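Local coordinates for protein transcriptional regulator (Corynebacterium diphtheriae, PDB 3LMM) that is of unknown function but probably regulates transcription, carrying a Schlafen AlbA_2 region and C-terminal regions of helix-turn-helix type, at residues A[40-45]-A[83-89]; A[95-101]-A[124-130]. One frame throughout, in Å; residues are numbered along the deposited sequence.

Both contacts lie in the Schlafen AlbA_2 region and reach the same mixed sheet, but they differ in depth. Interaction 1 is mostly buried: two neighbouring parallel strands, joined by regular backbone hydrogen bonds, with a cobalt ion beside the outer edge of strand 41-43. Interaction 2, partly buried and with several exposed residues, lays the loop 95-101 along the start of strand 128-134; an arginine side chain bonded to a backbone carbonyl oxygen and scattered apolar contacts replace a regular ladder. Strands 82-86 and 128-134 are adjacent, so the two contacts meet. Glu45 OE2 probably hydrogen-bonds Thr98 OG1 at 2.6 Å, and Val86 N probably bonds Leu130 O.

Interaction 1: residues A[40-45]-A[83-89]; sequences VDFKEE and ALIVGIE. With CO (cobalt (II) ion), chain E.
Asp41, Phe42 and Lys43 pair in parallel with Leu84, Ile85 and Val86, forming the two strands of a beta-alpha-beta unit whose connecting helix is 62-77. The ladder is regular: Asp41 N gives to Ala83 O (2.9 Å), Ile85 N to Asp41 O (2.8 Å), and Lys43 N to Ile85 O in a bond that is nearly straight at hydrogen (174°). Where the strands end, Lys43 O is gripped twice. Gly87 N approaches it nearly end-on to the carbonyl, whereas Ile88 N sits above the carbonyl plane, 3.1 Å from Lys43 O.

Asp41 is worth following outward. Its CB rests against Leu84 CG (3.6 Å), the two side chains running side by side on the face that also carries Lys43 and Val86. With CG anti to the backbone N (chi1 -156°), the carboxylate runs on beside Leu84, Asp41 CG lying 4.0 Å from Leu84 CG, and brings OD1 to the cobalt ion at 2.7 Å. OD2 remains near Leu84 CG. OD1 also forms a salt bridge with Arg151, while Lys43 sends its bent chain to one with Glu71 of helix 62-77.

Phe42 faces the other way. Ile88 CG2 lies over one face of its ring, 3.6 Å from the centroid, in a CH-pi contact, and Ile85 CD1 nears CE2 obliquely; Ile22 of helix 10-24 also touches the Phe42 side chain. Asp90 completes the protein's part of the metal site, in which the carbonyl oxygen Phe42 O stands 2.6 Å from cobalt.

Interaction 2: residues A[95-101]-A[124-130]; sequences IIGTELD and VLGQRVL
Arg128 runs out extended through its first two torsions (chi1 179°) and then bends at chi3 (109°), which carries its guanidinium alongside the backbone of Thr98. There NE donates to Thr98 O, 2.9 Å away; the acceptor is tilted 21° from the guanidinium plane, yet NE lies in the plane of the Thr98 carbonyl. Leu130 CD1 lies over one face of the guanidinium, toward its rim. The far end of the group is less surely placed, because NH1 sits too close to Leu100 O to be read as a bond. In return Thr98 N gives a hydrogen bond to Arg128 O (3.1 Å), so the two residues are joined in both directions.

Thr98 CG2 meets Leu130 CD2 at 3.4 Å, their side chains crossing at about a right angle. Nearer the surface, Ile95 slides past Val124, CG2 to CG2, and spreads its other methyl, CD1, onto Leu125 CD1. A water takes part too, donating to Glu99 OE1 and weakly accepting from Arg128 N.

Thr98 OG1, whose other partner is Glu45 OE2, accepts from Leu100 N. Loop 95-101 is thus held beside strand 128-134 of the mixed sheet, with this ST turn and the Asp101 N-cap leading into helix 102-113.

Interaction 1: residues A[40-45]-A[83-89]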
ATOM      1  N   VAL A  40      -7.793 -27.735  -3.037  1.00 24.97           N
ATOM      2  CA  VAL A  40      -8.726 -26.653  -3.244  1.00 16.93           C
ATOM      3  C   VAL A  40      -9.292 -26.249  -1.883  1.00 17.17           C
ATOM      4  O   VAL A  40      -9.654 -27.093  -1.065  1.00 16.17           O
ATOM      5  CB  VAL A  40      -9.824 -27.074  -4.227  1.00 19.72           C
ATOM      6  CG1 VAL A  40     -10.797 -25.942  -4.446  1.00 17.97           C
ATOM      7  CG2 VAL A  40      -9.188 -27.474  -5.553  1.00 19.29           C
ATOM      8  N   ASP A  41      -9.330 -24.943  -1.641  1.00 21.10           N
ATOM      9  CA  ASP A  41      -9.803 -24.384  -0.380  1.00 19.50           C
ATOM     10  C   ASP A  41     -11.308 -24.162  -0.343  1.00 18.16           C
ATOM     11  O   ASP A  41     -11.820 -23.269  -1.020  1.00 16.58           O
ATOM     12  CB  ASP A  41      -9.087 -23.048  -0.126  1.00 28.49           C
ATOM     13  CG  ASP A  41      -9.047 -22.661   1.348  1.00 28.72           C
ATOM     14  OD1 ASP A  41      -9.655 -23.375   2.167  1.00 39.91           O
ATOM     15  OD2 ASP A  41      -8.396 -21.649   1.691  1.00 20.96           O
ATOM     16  N   PHE A  42     -12.014 -24.969   0.451  1.00 19.93           N
ATOM     17  CA  PHE A  42     -13.471 -24.827   0.599  1.00 22.14           C
ATOM     18  C   PHE A  42     -13.766 -23.811   1.684  1.00 18.27           C
ATOM     19  O   PHE A  42     -13.376 -24.007   2.830  1.00 22.02           O
ATOM     20  CB  PHE A  42     -14.133 -26.145   1.014  1.00 22.33           C
ATOM     21  CG  PHE A  42     -14.189 -27.175  -0.077  1.00 35.13           C
ATOM     22  CD1 PHE A  42     -14.626 -28.468   0.198  1.00 25.20           C
ATOM     23  CD2 PHE A  42     -13.809 -26.856  -1.376  1.00 40.18           C
ATOM     24  CE1 PHE A  42     -14.661 -29.433  -0.799  1.00 29.75           C
ATOM     25  CE2 PHE A  42     -13.841 -27.817  -2.382  1.00 43.43           C
ATOM     26  CZ  PHE A  42     -14.276 -29.110  -2.095  1.00 36.60           C
ATOM     27  N   LYS A  43     -14.448 -22.730   1.329  1.00 19.96           N
ATOM     28  CA  LYS A  43     -14.798 -21.720   2.315  1.00 20.54           C
ATOM     29  C   LYS A  43     -16.260 -21.351   2.217  1.00 24.29           C
ATOM     30  O   LYS A  43     -16.848 -21.307   1.132  1.00 28.95           O
ATOM     31  CB  LYS A  43     -13.969 -20.452   2.150  1.00 14.67           C
ATOM     32  CG  LYS A  43     -12.495 -20.655   2.395  1.00 21.07           C
ATOM     33  CD  LYS A  43     -12.018 -19.913   3.620  1.00 21.92           C
ATOM     34  CE  LYS A  43     -12.166 -20.737   4.875  1.00 29.45           C
ATOM     35  NZ  LYS A  43     -11.631 -19.964   6.027  1.00 30.84           N
ATOM     36  N   GLU A  44     -16.820 -21.069   3.382  1.00 21.22           N
ATOM     37  CA  GLU A  44     -18.207 -20.712   3.549  1.00 17.05           C
ATOM     38  C   GLU A  44     -18.332 -19.242   3.932  1.00 19.54           C
ATOM     39  O   GLU A  44     -17.754 -18.820   4.930  1.00 25.07           O
ATOM     40  CB  GLU A  44     -18.764 -21.579   4.655  1.00 20.23           C
ATOM     41  CG  GLU A  44     -20.132 -21.215   5.068  1.00 37.94           C
ATOM     42  CD  GLU A  44     -20.614 -22.080   6.191  1.00 45.29           C
ATOM     43  OE1 GLU A  44     -21.739 -21.820   6.673  1.00 59.76           O
ATOM     44  OE2 GLU A  44     -19.871 -23.010   6.594  1.00 35.08           O
ATOM     45  N   GLU A  45     -19.080 -18.464   3.152  1.00 19.25           N
ATOM     46  CA  GLU A  45     -19.248 -17.042   3.448  1.00 18.39           C
ATOM     47  C   GLU A  45     -19.601 -16.908   4.914  1.00 28.42           C
ATOM     48  O   GLU A  45     -20.676 -17.332   5.347  1.00 35.24           O
ATOM     49  CB  GLU A  45     -20.358 -16.436   2.588  1.00 17.29           C
ATOM     50  CG  GLU A  45     -20.598 -14.953   2.826  1.00 11.81           C
ATOM     51  CD  GLU A  45     -21.639 -14.376   1.883  1.00 28.27           C
ATOM     52  OE1 GLU A  45     -22.070 -13.224   2.097  1.00 36.39           O
ATOM     53  OE2 GLU A  45     -22.036 -15.063   0.916  1.00 32.35           O
ATOM     54  N   ALA A  83      -6.466 -22.209  -5.243  1.00 24.90           N
ATOM     55  CA  ALA A  83      -7.827 -21.777  -5.538  1.00 24.58           C
ATOM     56  C   ALA A  83      -8.769 -21.976  -4.362  1.00 22.15           C
ATOM     57  O   ALA A  83      -8.611 -22.891  -3.561  1.00 13.68           O
ATOM     58  CB  ALA A  83      -8.353 -22.514  -6.760  1.00  9.97           C
ATOM     59  N   LEU A  84      -9.751 -21.090  -4.285  1.00 23.73           N
ATOM     60  CA  LEU A  84     -10.759 -21.098  -3.246  1.00 22.36           C
ATOM     61  C   LEU A  84     -12.141 -21.189  -3.841  1.00 22.65           C
ATOM     62  O   LEU A  84     -12.417 -20.565  -4.863  1.00 26.13           O
ATOM     63  CB  LEU A  84     -10.717 -19.801  -2.462  1.00 14.08           C
ATOM     64  CG  LEU A  84      -9.721 -19.763  -1.349  1.00 20.93           C
ATOM     65  CD1 LEU A  84      -8.301 -19.953  -1.895  1.00 21.17           C
ATOM     66  CD2 LEU A  84      -9.881 -18.435  -0.646  1.00 15.28           C
ATOM     67  N   ILE A  85     -13.012 -21.958  -3.206  1.00 13.95           N
ATOM     68  CA  ILE A  85     -14.375 -22.006  -3.676  1.00 13.38           C
ATOM     69  C   ILE A  85     -15.215 -21.480  -2.523  1.00 16.66           C
ATOM     70  O   ILE A  85     -15.389 -22.171  -1.518  1.00 25.58           O
ATOM     71  CB  ILE A  85     -14.838 -23.419  -4.034  1.00  1.00           C
ATOM     72  CG1 ILE A  85     -13.853 -24.062  -5.002  1.00 14.39           C
ATOM     73  CG2 ILE A  85     -16.206 -23.339  -4.699  1.00  1.00           C
ATOM     74  CD1 ILE A  85     -14.344 -25.377  -5.603  1.00  1.46           C
ATOM     75  N   VAL A  86     -15.688 -20.241  -2.646  1.00 13.33           N
ATOM     76  CA  VAL A  86     -16.517 -19.648  -1.610  1.00  8.97           C
ATOM     77  C   VAL A  86     -17.926 -20.135  -1.825  1.00 10.18           C
ATOM     78  O   VAL A  86     -18.443 -20.057  -2.932  1.00 22.06           O
ATOM     79  CB  VAL A  86     -16.534 -18.133  -1.686  1.00  9.84           C
ATOM     80  CG1 VAL A  86     -17.721 -17.612  -0.901  1.00 15.60           C
ATOM     81  CG2 VAL A  86     -15.242 -17.563  -1.114  1.00  7.10           C
ATOM     82  N   GLY A  87     -18.546 -20.637  -0.766  1.00 10.35           N
ATOM     83  CA  GLY A  87     -19.899 -21.141  -0.892  1.00 11.84           C
ATOM     84  C   GLY A  87     -19.969 -22.640  -0.665  1.00 16.29           C
ATOM     85  O   GLY A  87     -20.993 -23.260  -0.925  1.00 14.36           O
ATOM     86  N   ILE A  88     -18.871 -23.228  -0.201  1.00 15.57           N
ATOM     87  CA  ILE A  88     -18.840 -24.655   0.090  1.00 19.23           C
ATOM     88  C   ILE A  88     -18.359 -24.852   1.518  1.00 22.07           C
ATOM     89  O   ILE A  88     -17.255 -24.430   1.874  1.00 25.68           O
ATOM     90  CB  ILE A  88     -17.894 -25.448  -0.874  1.00 22.46           C
ATOM     91  CG1 ILE A  88     -18.598 -25.771  -2.199  1.00 17.38           C
ATOM     92  CG2 ILE A  88     -17.501 -26.779  -0.252  1.00 13.11           C
ATOM     93  CD1 ILE A  88     -18.947 -24.563  -3.033  1.00 22.36           C
ATOM     94  N   GLU A  89     -19.189 -25.492   2.336  1.00 23.39           N
ATOM     95  CA  GLU A  89     -18.843 -25.745   3.734  1.00 27.91           C
ATOM     96  C   GLU A  89     -17.547 -26.526   3.817  1.00 23.95           C
ATOM     97  O   GLU A  89     -17.347 -27.502   3.096  1.00 15.94           O
ATOM     98  CB  GLU A  89     -19.959 -26.530   4.430  1.00 41.29           C
ATOM     99  CG  GLU A  89     -19.729 -26.781   5.926  1.00 43.47           C
ATOM    100  CD  GLU A  89     -20.884 -27.524   6.584  1.00 51.00           C
ATOM    101  OE1 GLU A  89     -20.829 -27.760   7.811  1.00 61.56           O
ATOM    102  OE2 GLU A  89     -21.845 -27.889   5.874  1.00 59.23           O
TER
HETATM  103 CO    CO E 601     -11.151 -24.425   4.108  1.00 93.19          CO

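Interaction 2: residues A[95-101]-A[124-130]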
ATOM      1  N   ILE A  95     -22.876 -27.766  -0.196  1.00 18.46           N
ATOM      2  CA  ILE A  95     -23.074 -26.515  -0.932  1.00 20.75           C
ATOM      3  C   ILE A  95     -23.968 -25.539  -0.154  1.00 23.27           C
ATOM      4  O   ILE A  95     -25.099 -25.869   0.188  1.00 23.72           O
ATOM      5  CB  ILE A  95     -23.714 -26.759  -2.332  1.00 17.24           C
ATOM      6  CG1 ILE A  95     -22.688 -27.355  -3.288  1.00 20.99           C
ATOM      7  CG2 ILE A  95     -24.212 -25.452  -2.926  1.00 11.05           C
ATOM      8  CD1 ILE A  95     -22.814 -28.850  -3.462  1.00 36.84           C
ATOM      9  N   ILE A  96     -23.449 -24.341   0.112  1.00 12.71           N
ATOM     10  CA  ILE A  96     -24.187 -23.313   0.833  1.00  8.57           C
ATOM     11  C   ILE A  96     -24.508 -22.195  -0.145  1.00 16.43           C
ATOM     12  O   ILE A  96     -25.648 -21.754  -0.238  1.00 26.51           O
ATOM     13  CB  ILE A  96     -23.356 -22.708   1.986  1.00  9.78           C
ATOM     14  CG1 ILE A  96     -22.689 -23.813   2.808  1.00 14.32           C
ATOM     15  CG2 ILE A  96     -24.234 -21.824   2.849  1.00  1.00           C
ATOM     16  CD1 ILE A  96     -23.632 -24.833   3.410  1.00 16.28           C
ATOM     17  N   GLY A  97     -23.493 -21.734  -0.869  1.00 20.97           N
ATOM     18  CA  GLY A  97     -23.700 -20.671  -1.843  1.00 29.23           C
ATOM     19  C   GLY A  97     -23.351 -19.279  -1.344  1.00 33.91           C
ATOM     20  O   GLY A  97     -23.079 -19.078  -0.161  1.00 39.75           O
ATOM     21  N   THR A  98     -23.357 -18.312  -2.255  1.00 29.04           N
ATOM     22  CA  THR A  98     -23.041 -16.947  -1.896  1.00 31.30           C
ATOM     23  C   THR A  98     -23.480 -16.002  -3.004  1.00 27.93           C
ATOM     24  O   THR A  98     -23.353 -16.318  -4.181  1.00 20.74           O
ATOM     25  CB  THR A  98     -21.531 -16.787  -1.597  1.00 32.96           C
ATOM     26  OG1 THR A  98     -21.197 -15.397  -1.537  1.00 35.78           O
ATOM     27  CG2 THR A  98     -20.708 -17.474  -2.665  1.00 28.08           C
ATOM     28  N   GLU A  99     -24.010 -14.849  -2.608  1.00 24.37           N
ATOM     29  CA  GLU A  99     -24.505 -13.867  -3.554  1.00 23.29           C
ATOM     30  C   GLU A  99     -23.616 -12.636  -3.598  1.00 23.80           C
ATOM     31  O   GLU A  99     -23.979 -11.612  -4.178  1.00 19.00           O
ATOM     32  CB  GLU A  99     -25.929 -13.469  -3.167  1.00 26.97           C
ATOM     33  CG  GLU A  99     -26.832 -14.662  -2.862  1.00 32.20           C
ATOM     34  CD  GLU A  99     -27.119 -15.520  -4.086  1.00 43.95           C
ATOM     35  OE1 GLU A  99     -27.076 -16.774  -3.960  1.00 42.01           O
ATOM     36  OE2 GLU A  99     -27.404 -14.943  -5.168  1.00 45.03           O
ATOM     37  N   LEU A 100     -22.447 -12.741  -2.981  1.00 21.53           N
ATOM     38  CA  LEU A 100     -21.508 -11.629  -2.938  1.00 21.56           C
ATOM     39  C   LEU A 100     -21.217 -11.110  -4.343  1.00 19.27           C
ATOM     40  O   LEU A 100     -20.983 -11.880  -5.264  1.00 21.40           O
ATOM     41  CB  LEU A 100     -20.210 -12.071  -2.248  1.00 18.16           C
ATOM     42  CG  LEU A 100     -20.335 -12.432  -0.764  1.00 18.24           C
ATOM     43  CD1 LEU A 100     -19.156 -13.262  -0.322  1.00 11.28           C
ATOM     44  CD2 LEU A 100     -20.455 -11.161   0.069  1.00 18.36           C
ATOM     45  N   ASP A 101     -21.244  -9.799  -4.513  1.00 14.21           N
ATOM     46  CA  ASP A 101     -20.968  -9.234  -5.816  1.00 18.61           C
ATOM     47  C   ASP A 101     -19.480  -9.375  -6.107  1.00 24.02           C
ATOM     48  O   ASP A 101     -18.638  -9.051  -5.268  1.00 16.50           O
ATOM     49  CB  ASP A 101     -21.376  -7.764  -5.853  1.00 32.19           C
ATOM     50  CG  ASP A 101     -21.129  -7.125  -7.202  1.00 42.45           C
ATOM     51  OD1 ASP A 101     -20.448  -6.074  -7.241  1.00 44.85           O
ATOM     52  OD2 ASP A 101     -21.626  -7.667  -8.217  1.00 45.21           O
ATOM     53  N   VAL A 124     -23.293 -24.870  -8.949  1.00 15.96           N
ATOM     54  CA  VAL A 124     -23.261 -26.299  -8.655  1.00 21.45           C
ATOM     55  C   VAL A 124     -24.668 -26.861  -8.722  1.00 28.41           C
ATOM     56  O   VAL A 124     -25.279 -26.879  -9.782  1.00 44.58           O
ATOM     57  CB  VAL A 124     -22.745 -26.596  -7.285  1.00 21.53           C
ATOM     58  CG1 VAL A 124     -21.247 -26.514  -7.270  1.00 13.09           C
ATOM     59  CG2 VAL A 124     -23.384 -25.644  -6.307  1.00 31.29           C
ATOM     60  N   LEU A 125     -25.207 -27.315  -7.601  1.00 21.90           N
ATOM     61  CA  LEU A 125     -26.538 -27.870  -7.660  1.00 23.07           C
ATOM     62  C   LEU A 125     -27.594 -26.780  -7.772  1.00 28.98           C
ATOM     63  O   LEU A 125     -28.647 -26.831  -7.134  1.00 34.99           O
ATOM     64  CB  LEU A 125     -26.801 -28.758  -6.450  1.00 24.58           C
ATOM     65  CG  LEU A 125     -26.093 -30.105  -6.474  1.00 22.33           C
ATOM     66  CD1 LEU A 125     -24.622 -29.920  -6.225  1.00 35.63           C
ATOM     67  CD2 LEU A 125     -26.673 -30.987  -5.382  1.00 42.79           C
ATOM     68  N   GLY A 126     -27.322 -25.805  -8.625  1.00 30.80           N
ATOM     69  CA  GLY A 126     -28.259 -24.717  -8.808  1.00 36.66           C
ATOM     70  C   GLY A 126     -27.821 -23.554  -7.950  1.00 35.82           C
ATOM     71  O   GLY A 126     -28.185 -22.400  -8.201  1.00 30.65           O
ATOM     72  N   GLN A 127     -27.034 -23.865  -6.925  1.00 29.14           N
ATOM     73  CA  GLN A 127     -26.534 -22.845  -6.032  1.00 22.94           C
ATOM     74  C   GLN A 127     -25.381 -22.125  -6.703  1.00 23.54           C
ATOM     75  O   GLN A 127     -24.736 -22.673  -7.594  1.00 27.02           O
ATOM     76  CB  GLN A 127     -26.066 -23.479  -4.733  1.00 16.96           C
ATOM     77  CG  GLN A 127     -27.192 -24.051  -3.901  1.00 31.42           C
ATOM     78  CD  GLN A 127     -28.186 -22.991  -3.476  1.00 36.56           C
ATOM     79  OE1 GLN A 127     -27.809 -21.851  -3.193  1.00 44.81           O
ATOM     80  NE2 GLN A 127     -29.463 -23.364  -3.405  1.00 37.66           N
ATOM     81  N   ARG A 128     -25.136 -20.888  -6.281  1.00 20.53           N
ATOM     82  CA  ARG A 128     -24.058 -20.081  -6.843  1.00 21.70           C
ATOM     83  C   ARG A 128     -22.833 -20.136  -5.955  1.00 20.79           C
ATOM     84  O   ARG A 128     -22.957 -20.174  -4.735  1.00 23.37           O
ATOM     85  CB  ARG A 128     -24.486 -18.615  -6.994  1.00 13.30           C
ATOM     86  CG  ARG A 128     -23.369 -17.745  -7.564  1.00  5.87           C
ATOM     87  CD  ARG A 128     -23.824 -16.337  -7.885  1.00  3.76           C
ATOM     88  NE  ARG A 128     -23.258 -15.389  -6.935  1.00 23.65           N
ATOM     89  CZ  ARG A 128     -22.364 -14.442  -7.226  1.00 25.39           C
ATOM     90  NH1 ARG A 128     -21.918 -13.643  -6.272  1.00 28.50           N
ATOM     91  NH2 ARG A 128     -21.911 -14.274  -8.460  1.00 27.08           N
ATOM     92  N   VAL A 129     -21.649 -20.152  -6.556  1.00 18.57           N
ATOM     93  CA  VAL A 129     -20.426 -20.159  -5.759  1.00 22.21           C
ATOM     94  C   VAL A 129     -19.335 -19.357  -6.443  1.00 27.11           C
ATOM     95  O   VAL A 129     -19.321 -19.224  -7.668  1.00 29.96           O
ATOM     96  CB  VAL A 129     -19.893 -21.582  -5.490  1.00 10.44           C
ATOM     97  CG1 VAL A 129     -20.938 -22.396  -4.770  1.00  3.47           C
ATOM     98  CG2 VAL A 129     -19.471 -22.225  -6.775  1.00  6.28           C
ATOM     99  N   LEU A 130     -18.431 -18.796  -5.649  1.00 26.95           N
ATOM    100  CA  LEU A 130     -17.335 -18.026  -6.216  1.00 21.15           C
ATOM    101  C   LEU A 130     -16.034 -18.810  -6.232  1.00 19.69           C
ATOM    102  O   LEU A 130     -15.601 -19.350  -5.218  1.00 24.42           O
ATOM    103  CB  LEU A 130     -17.121 -16.721  -5.450  1.00 18.54           C
ATOM    104  CG  LEU A 130     -17.987 -15.535  -5.833  1.00  3.84           C
ATOM    105  CD1 LEU A 130     -18.624 -15.759  -7.189  1.00  1.00           C
ATOM    106  CD2 LEU A 130     -19.029 -15.361  -4.780  1.00 11.89           C
TER
HETATM  107  O   HOH W   1     -27.985 -19.159  -5.750  1.00 14.95           O